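Local coordinates for protein RNA polymerase sigma factor SIGMA-28 (FliA) (Aquifex aeolicus, PDB 1RP3) that probably directs RNA polymerase to flagellar promoters as a sigma factor, and is captured here in an inactive conformation bound to the anti-sigma factor FlgM, at residues D44-G49 against A79-L84; R14-I18 against L53-D58. One frame throughout, in Å; residues are numbered along the deposited sequence.

Interaction 1: D44-G49 against A79-L84; sequences DLISYG and AIYDYL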
ATOM      1  N   ASP A  44       1.795  13.440  -3.849  1.00 31.80           N
ATOM      2  CA  ASP A  44       0.670  13.172  -4.750  1.00 32.31           C
ATOM      3  C   ASP A  44      -0.297  12.206  -4.063  1.00 32.27           C
ATOM      4  O   ASP A  44      -1.519  12.447  -4.024  1.00 32.00           O
ATOM      5  CB  ASP A  44       1.144  12.583  -6.083  1.00 33.37           C
ATOM      6  CG  ASP A  44       1.715  13.634  -7.019  1.00 38.38           C
ATOM      7  OD1 ASP A  44       1.299  14.820  -6.937  1.00 42.51           O
ATOM      8  OD2 ASP A  44       2.575  13.271  -7.852  1.00 38.58           O
ATOM      9  N   LEU A  45       0.275  11.159  -3.466  1.00 30.59           N
ATOM     10  CA  LEU A  45      -0.486  10.145  -2.750  1.00 30.34           C
ATOM     11  C   LEU A  45      -1.265  10.819  -1.635  1.00 30.84           C
ATOM     12  O   LEU A  45      -2.467  10.630  -1.510  1.00 32.85           O
ATOM     13  CB  LEU A  45       0.454   9.096  -2.148  1.00 28.28           C
ATOM     14  CG  LEU A  45       1.011   7.939  -2.986  1.00 27.35           C
ATOM     15  CD1 LEU A  45       0.902   8.185  -4.443  1.00 22.97           C
ATOM     16  CD2 LEU A  45       2.441   7.728  -2.613  1.00 23.90           C
ATOM     17  N   ILE A  46      -0.573  11.613  -0.826  1.00 30.97           N
ATOM     18  CA  ILE A  46      -1.215  12.315   0.274  1.00 28.37           C
ATOM     19  C   ILE A  46      -2.308  13.233  -0.251  1.00 28.45           C
ATOM     20  O   ILE A  46      -3.398  13.289   0.317  1.00 27.12           O
ATOM     21  CB  ILE A  46      -0.198  13.133   1.090  1.00 27.31           C
ATOM     22  CG1 ILE A  46       0.789  12.190   1.774  1.00 25.78           C
ATOM     23  CG2 ILE A  46      -0.912  14.000   2.156  1.00 26.25           C
ATOM     24  CD1 ILE A  46       1.863  12.925   2.564  1.00 27.13           C
ATOM     25  N   SER A  47      -2.022  13.923  -1.352  1.00 28.12           N
ATOM     26  CA  SER A  47      -2.995  14.835  -1.946  1.00 29.40           C
ATOM     27  C   SER A  47      -4.305  14.134  -2.222  1.00 28.80           C
ATOM     28  O   SER A  47      -5.336  14.545  -1.712  1.00 30.01           O
ATOM     29  CB  SER A  47      -2.452  15.460  -3.217  1.00 27.42           C
ATOM     30  OG  SER A  47      -1.456  16.389  -2.880  1.00 27.93           O
ATOM     31  N   TYR A  48      -4.250  13.043  -2.982  1.00 30.21           N
ATOM     32  CA  TYR A  48      -5.447  12.278  -3.302  1.00 28.41           C
ATOM     33  C   TYR A  48      -6.036  11.659  -2.044  1.00 27.03           C
ATOM     34  O   TYR A  48      -7.245  11.629  -1.874  1.00 29.44           O
ATOM     35  CB  TYR A  48      -5.137  11.216  -4.361  1.00 28.19           C
ATOM     36  CG  TYR A  48      -4.992  11.817  -5.746  1.00 30.08           C
ATOM     37  CD1 TYR A  48      -6.117  12.057  -6.537  1.00 30.34           C
ATOM     38  CD2 TYR A  48      -3.738  12.184  -6.252  1.00 28.37           C
ATOM     39  CE1 TYR A  48      -6.001  12.651  -7.794  1.00 33.88           C
ATOM     40  CE2 TYR A  48      -3.610  12.786  -7.507  1.00 29.45           C
ATOM     41  CZ  TYR A  48      -4.741  13.011  -8.271  1.00 32.25           C
ATOM     42  OH  TYR A  48      -4.620  13.563  -9.530  1.00 39.36           O
ATOM     43  N   GLY A  49      -5.164  11.262  -1.129  1.00 25.47           N
ATOM     44  CA  GLY A  49      -5.589  10.665   0.119  1.00 24.54           C
ATOM     45  C   GLY A  49      -6.402  11.623   0.970  1.00 27.32           C
ATOM     46  O   GLY A  49      -7.299  11.190   1.691  1.00 28.18           O
ATOM     47  N   ALA A  79      -9.064   6.202  -2.636  1.00 27.82           N
ATOM     48  CA  ALA A  79      -8.737   7.383  -3.432  1.00 26.77           C
ATOM     49  C   ALA A  79      -7.311   7.329  -3.958  1.00 25.81           C
ATOM     50  O   ALA A  79      -7.035   7.794  -5.057  1.00 28.61           O
ATOM     51  CB  ALA A  79      -8.953   8.667  -2.624  1.00 24.06           C
ATOM     52  N   ILE A  80      -6.408   6.750  -3.177  1.00 25.52           N
ATOM     53  CA  ILE A  80      -5.014   6.667  -3.586  1.00 26.21           C
ATOM     54  C   ILE A  80      -4.862   5.635  -4.702  1.00 27.11           C
ATOM     55  O   ILE A  80      -4.185   5.894  -5.694  1.00 27.14           O
ATOM     56  CB  ILE A  80      -4.094   6.381  -2.362  1.00 25.87           C
ATOM     57  CG1 ILE A  80      -4.081   7.598  -1.438  1.00 24.73           C
ATOM     58  CG2 ILE A  80      -2.686   6.035  -2.785  1.00 25.56           C
ATOM     59  CD1 ILE A  80      -3.298   7.393  -0.148  1.00 25.07           C
ATOM     60  N   TYR A  81      -5.497   4.473  -4.550  1.00 28.21           N
ATOM     61  CA  TYR A  81      -5.434   3.440  -5.586  1.00 29.31           C
ATOM     62  C   TYR A  81      -6.182   3.899  -6.838  1.00 31.40           C
ATOM     63  O   TYR A  81      -5.809   3.531  -7.958  1.00 33.58           O
ATOM     64  CB  TYR A  81      -5.968   2.099  -5.067  1.00 29.15           C
ATOM     65  CG  TYR A  81      -4.982   1.383  -4.172  1.00 28.11           C
ATOM     66  CD1 TYR A  81      -3.820   0.820  -4.699  1.00 29.33           C
ATOM     67  CD2 TYR A  81      -5.185   1.307  -2.803  1.00 29.61           C
ATOM     68  CE1 TYR A  81      -2.885   0.200  -3.882  1.00 27.57           C
ATOM     69  CE2 TYR A  81      -4.262   0.695  -1.978  1.00 31.69           C
ATOM     70  CZ  TYR A  81      -3.113   0.140  -2.525  1.00 31.23           C
ATOM     71  OH  TYR A  81      -2.209  -0.498  -1.716  1.00 31.67           O
ATOM     72  N   ASP A  82      -7.208   4.730  -6.653  1.00 31.37           N
ATOM     73  CA  ASP A  82      -7.966   5.269  -7.782  1.00 31.85           C
ATOM     74  C   ASP A  82      -7.024   6.070  -8.657  1.00 32.46           C
ATOM     75  O   ASP A  82      -7.100   6.007  -9.888  1.00 32.53           O
ATOM     76  CB  ASP A  82      -9.086   6.218  -7.329  1.00 32.74           C
ATOM     77  CG  ASP A  82     -10.374   5.490  -6.948  1.00 36.57           C
ATOM     78  OD1 ASP A  82     -10.540   4.307  -7.320  1.00 36.99           O
ATOM     79  OD2 ASP A  82     -11.223   6.113  -6.263  1.00 39.97           O
ATOM     80  N   TYR A  83      -6.166   6.859  -8.012  1.00 31.19           N
ATOM     81  CA  TYR A  83      -5.218   7.681  -8.734  1.00 33.00           C
ATOM     82  C   TYR A  83      -4.085   6.839  -9.332  1.00 33.38           C
ATOM     83  O   TYR A  83      -3.709   7.039 -10.484  1.00 35.35           O
ATOM     84  CB  TYR A  83      -4.654   8.787  -7.833  1.00 32.53           C
ATOM     85  CG  TYR A  83      -3.320   9.330  -8.297  1.00 34.89           C
ATOM     86  CD1 TYR A  83      -3.227  10.111  -9.448  1.00 36.00           C
ATOM     87  CD2 TYR A  83      -2.149   9.050  -7.596  1.00 34.19           C
ATOM     88  CE1 TYR A  83      -2.004  10.604  -9.889  1.00 35.82           C
ATOM     89  CE2 TYR A  83      -0.928   9.536  -8.029  1.00 36.83           C
ATOM     90  CZ  TYR A  83      -0.859  10.312  -9.178  1.00 37.69           C
ATOM     91  OH  TYR A  83       0.363  10.778  -9.625  1.00 41.06           O
ATOM     92  N   LEU A  84      -3.542   5.913  -8.553  1.00 31.45           N
ATOM     93  CA  LEU A  84      -2.456   5.084  -9.053  1.00 31.64           C
ATOM     94  C   LEU A  84      -2.894   4.219 -10.231  1.00 33.85           C
ATOM     95  O   LEU A  84      -2.123   3.985 -11.156  1.00 32.08           O
ATOM     96  CB  LEU A  84      -1.872   4.230  -7.927  1.00 27.91           C
ATOM     97  CG  LEU A  84      -1.124   5.018  -6.851  1.00 28.02           C
ATOM     98  CD1 LEU A  84      -0.880   4.144  -5.635  1.00 26.59           C
ATOM     99  CD2 LEU A  84       0.178   5.549  -7.425  1.00 22.92           C
TER
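Y48 and Y83 meet as an offset stack between helices 42-58 and 66-85, ring centroids 4.2 Å apart and planes only 9° from parallel. The rings are shifted, so that Y48 CE2 lies 3.3 Å from Y83 CD1, over one face of the Y83 ring. Y83 CB adds a CH-pi contact, sitting 3.7 Å from the centroid of the Y48 ring. Y83 is laid out across the other tyrosine because its CG stands opposite the backbone N (chi1 158°).

Apolar contacts join the leucines and I80. L45 CD1 touches the edge of the Y83 ring near its plane and comes 4.0 Å from L84 CD2, the two leucines crossing at about a right angle; L45 CG also meets I80 CG2.

Other aliphatic carbons rest on the backbone of helix 42-58: I80 CG1 lies 3.4 Å from L45 O and 3.8 Å from G49 CA, and A79 CB lies 3.5 Å from Y48 O.

The short segments run at 125° to each other within sigma-70 region 2, their axes 8.4 Å apart at closest. L36 touches both L45 and L84. Ring stacking and aliphatic packing make up this contact, consistent with a fit set by shape, between these segments at least.

Interaction 2: R14-I18 against L53-D58; sequences REELI and LIKAVD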
ATOM      1  N   ARG A  14     -16.437  19.149  11.328  1.00 45.12           N
ATOM      2  CA  ARG A  14     -15.890  18.630  10.091  1.00 43.44           C
ATOM      3  C   ARG A  14     -14.367  18.843  10.029  1.00 44.92           C
ATOM      4  O   ARG A  14     -13.607  17.879   9.853  1.00 44.20           O
ATOM      5  CB  ARG A  14     -16.590  19.319   8.916  1.00 43.28           C
ATOM      6  CG  ARG A  14     -16.245  18.784   7.536  1.00 41.35           C
ATOM      7  CD  ARG A  14     -16.934  19.610   6.467  1.00 42.09           C
ATOM      8  NE  ARG A  14     -16.602  19.166   5.117  1.00 42.35           N
ATOM      9  CZ  ARG A  14     -16.720  19.918   4.028  1.00 43.82           C
ATOM     10  NH1 ARG A  14     -17.166  21.165   4.123  1.00 45.53           N
ATOM     11  NH2 ARG A  14     -16.404  19.419   2.840  1.00 42.57           N
ATOM     12  N   GLU A  15     -13.922  20.083  10.238  1.00 44.20           N
ATOM     13  CA  GLU A  15     -12.491  20.392  10.197  1.00 45.84           C
ATOM     14  C   GLU A  15     -11.678  19.623  11.221  1.00 45.11           C
ATOM     15  O   GLU A  15     -10.606  19.107  10.908  1.00 46.58           O
ATOM     16  CB  GLU A  15     -12.239  21.894  10.309  1.00 45.62           C
ATOM     17  CG  GLU A  15     -12.571  22.596   9.002  1.00 53.67           C
ATOM     18  CD  GLU A  15     -12.444  24.115   9.039  1.00 57.30           C
ATOM     19  OE1 GLU A  15     -11.678  24.647   9.884  1.00 57.58           O
ATOM     20  OE2 GLU A  15     -13.109  24.764   8.193  1.00 56.68           O
ATOM     21  N   GLU A  16     -12.198  19.529  12.434  1.00 43.55           N
ATOM     22  CA  GLU A  16     -11.517  18.799  13.487  1.00 42.08           C
ATOM     23  C   GLU A  16     -11.385  17.337  13.085  1.00 39.80           C
ATOM     24  O   GLU A  16     -10.365  16.699  13.341  1.00 37.36           O
ATOM     25  CB  GLU A  16     -12.298  18.893  14.802  1.00 43.29           C
ATOM     26  CG  GLU A  16     -12.291  20.277  15.457  1.00 48.12           C
ATOM     27  CD  GLU A  16     -10.894  20.783  15.778  1.00 49.13           C
ATOM     28  OE1 GLU A  16     -10.004  19.946  16.076  1.00 51.25           O
ATOM     29  OE2 GLU A  16     -10.692  22.019  15.733  1.00 47.60           O
ATOM     30  N   LEU A  17     -12.429  16.818  12.444  1.00 40.30           N
ATOM     31  CA  LEU A  17     -12.453  15.425  12.006  1.00 39.36           C
ATOM     32  C   LEU A  17     -11.386  15.213  10.912  1.00 37.17           C
ATOM     33  O   LEU A  17     -10.607  14.267  10.982  1.00 34.99           O
ATOM     34  CB  LEU A  17     -13.867  15.057  11.537  1.00 40.65           C
ATOM     35  CG  LEU A  17     -14.433  13.648  11.781  1.00 44.36           C
ATOM     36  CD1 LEU A  17     -14.105  13.129  13.178  1.00 42.98           C
ATOM     37  CD2 LEU A  17     -15.947  13.687  11.583  1.00 43.27           C
ATOM     38  N   ILE A  18     -11.301  16.142   9.961  1.00 35.30           N
ATOM     39  CA  ILE A  18     -10.311  16.072   8.891  1.00 35.06           C
ATOM     40  C   ILE A  18      -8.922  16.117   9.507  1.00 37.34           C
ATOM     41  O   ILE A  18      -8.104  15.220   9.302  1.00 35.95           O
ATOM     42  CB  ILE A  18     -10.477  17.240   7.881  1.00 31.70           C
ATOM     43  CG1 ILE A  18     -11.817  17.109   7.154  1.00 31.05           C
ATOM     44  CG2 ILE A  18      -9.349  17.242   6.861  1.00 30.32           C
ATOM     45  CD1 ILE A  18     -12.125  18.268   6.219  1.00 30.93           C
ATOM     46  N   LEU A  53     -10.244  11.477   2.208  1.00 30.84           N
ATOM     47  CA  LEU A  53     -10.577  11.698   3.607  1.00 27.68           C
ATOM     48  C   LEU A  53     -11.747  12.670   3.794  1.00 27.41           C
ATOM     49  O   LEU A  53     -12.669  12.400   4.559  1.00 27.14           O
ATOM     50  CB  LEU A  53      -9.347  12.212   4.351  1.00 23.98           C
ATOM     51  CG  LEU A  53      -9.567  12.843   5.728  1.00 26.37           C
ATOM     52  CD1 LEU A  53     -10.219  11.866   6.700  1.00 24.48           C
ATOM     53  CD2 LEU A  53      -8.230  13.336   6.274  1.00 24.29           C
ATOM     54  N   ILE A  54     -11.712  13.784   3.076  1.00 26.88           N
ATOM     55  CA  ILE A  54     -12.753  14.797   3.174  1.00 28.27           C
ATOM     56  C   ILE A  54     -14.099  14.248   2.707  1.00 29.81           C
ATOM     57  O   ILE A  54     -15.130  14.545   3.296  1.00 31.36           O
ATOM     58  CB  ILE A  54     -12.391  16.046   2.342  1.00 27.69           C
ATOM     59  CG1 ILE A  54     -11.141  16.711   2.915  1.00 29.18           C
ATOM     60  CG2 ILE A  54     -13.561  17.021   2.293  1.00 26.79           C
ATOM     61  CD1 ILE A  54     -10.619  17.889   2.068  1.00 32.28           C
ATOM     62  N   LYS A  55     -14.083  13.477   1.625  1.00 31.05           N
ATOM     63  CA  LYS A  55     -15.302  12.881   1.098  1.00 31.70           C
ATOM     64  C   LYS A  55     -15.903  11.870   2.067  1.00 32.76           C
ATOM     65  O   LYS A  55     -17.120  11.841   2.244  1.00 31.49           O
ATOM     66  CB  LYS A  55     -15.048  12.235  -0.257  1.00 30.58           C
ATOM     67  CG  LYS A  55     -14.854  13.251  -1.368  1.00 33.70           C
ATOM     68  CD  LYS A  55     -14.577  12.558  -2.690  1.00 35.84           C
ATOM     69  CE  LYS A  55     -14.481  13.553  -3.836  1.00 38.45           C
ATOM     70  NZ  LYS A  55     -14.011  12.871  -5.094  1.00 43.12           N
ATOM     71  N   ALA A  56     -15.046  11.082   2.718  1.00 32.34           N
ATOM     72  CA  ALA A  56     -15.483  10.085   3.692  1.00 34.50           C
ATOM     73  C   ALA A  56     -16.116  10.765   4.899  1.00 35.53           C
ATOM     74  O   ALA A  56     -17.122  10.299   5.430  1.00 34.50           O
ATOM     75  CB  ALA A  56     -14.301   9.214   4.146  1.00 30.21           C
ATOM     76  N   VAL A  57     -15.526  11.876   5.324  1.00 38.66           N
ATOM     77  CA  VAL A  57     -16.041  12.613   6.475  1.00 39.90           C
ATOM     78  C   VAL A  57     -17.437  13.173   6.196  1.00 42.54           C
ATOM     79  O   VAL A  57     -18.321  13.099   7.045  1.00 41.15           O
ATOM     80  CB  VAL A  57     -15.072  13.745   6.882  1.00 37.77           C
ATOM     81  CG1 VAL A  57     -15.752  14.746   7.818  1.00 35.39           C
ATOM     82  CG2 VAL A  57     -13.865  13.147   7.556  1.00 35.68           C
ATOM     83  N   ASP A  58     -17.641  13.665   4.981  1.00 44.98           N
ATOM     84  CA  ASP A  58     -18.917  14.239   4.597  1.00 49.38           C
ATOM     85  C   ASP A  58     -20.028  13.205   4.475  1.00 52.39           C
ATOM     86  O   ASP A  58     -21.172  13.471   4.849  1.00 53.78           O
ATOM     87  CB  ASP A  58     -18.780  15.015   3.278  1.00 49.47           C
ATOM     88  CG  ASP A  58     -17.915  16.262   3.411  1.00 50.98           C
ATOM     89  OD1 ASP A  58     -17.591  16.662   4.553  1.00 49.55           O
ATOM     90  OD2 ASP A  58     -17.564  16.851   2.360  1.00 52.73           O
TER
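R14 reaches across to D58 with its chain fully extended, CG anti to the backbone N, and meets the carboxylate with two donors. R14 NE lies 2.8 Å from D58 OD1, and R14 NH2 lies 2.9 Å from D58 OD2. Each oxygen thus has its own nitrogen, but the guanidinium and carboxylate planes stand 54° apart and the N-H...O angles are near 120°, so both hydrogen bonds of this salt bridge are weak. The pairing therefore probably rests more on charge than on bond direction. Without this guanidinium, as with an alanine here, the D58 carboxylate would probably lose its cationic mate, and V57 and I54 the arginine's share of their packing.

Two methyls lie beside different parts of the arginine: V57 CG1 alongside its CG, and I54 CG2 3.8 Å from NH2. The contact joins the N-terminal part of helix 7-33 to the C-terminal end of helix 42-58, in the helical bundle of sigma-70 region 2, with the short segments at 133° and their axes 10.0 Å apart at closest.

V57 points toward helix 7-33, where its CG1 also meets L17 CD2 at 3.9 Å. I18 crosses I54 obliquely, its CD1 3.8 Å from I54 CG1, while its CG2 branch turns to L53 CD2. That same L53 methyl lies 3.6 Å from the backbone oxygen I18 O. From the FlgM chain, L15 packs on R14, I11 on I18 and L14 on I54; within the same chain L53 also rests against Y21, L22 and V25 of helix 7-33.

From the N terminus, helix 7-33 supplies the first segment of interaction 2, R14-I18. Helix 42-58 follows, with D44-G49 of interaction 1 near its start and L53-D58 of interaction 2 at its end; the latter closes a loop with 34 residues between the paired segments. Helix 66-85 then brings A79-L84 back to D44-G49, closing a second loop with 29 residues between. The segments alternate, so the two loops cross rather than nest. The centres of the two contacts lie about 16 Å apart, and helix 42-58 is common to both, tied near its start to helix 66-85 and at its end to helix 7-33. Together they link three successive helices of the region 2 bundle.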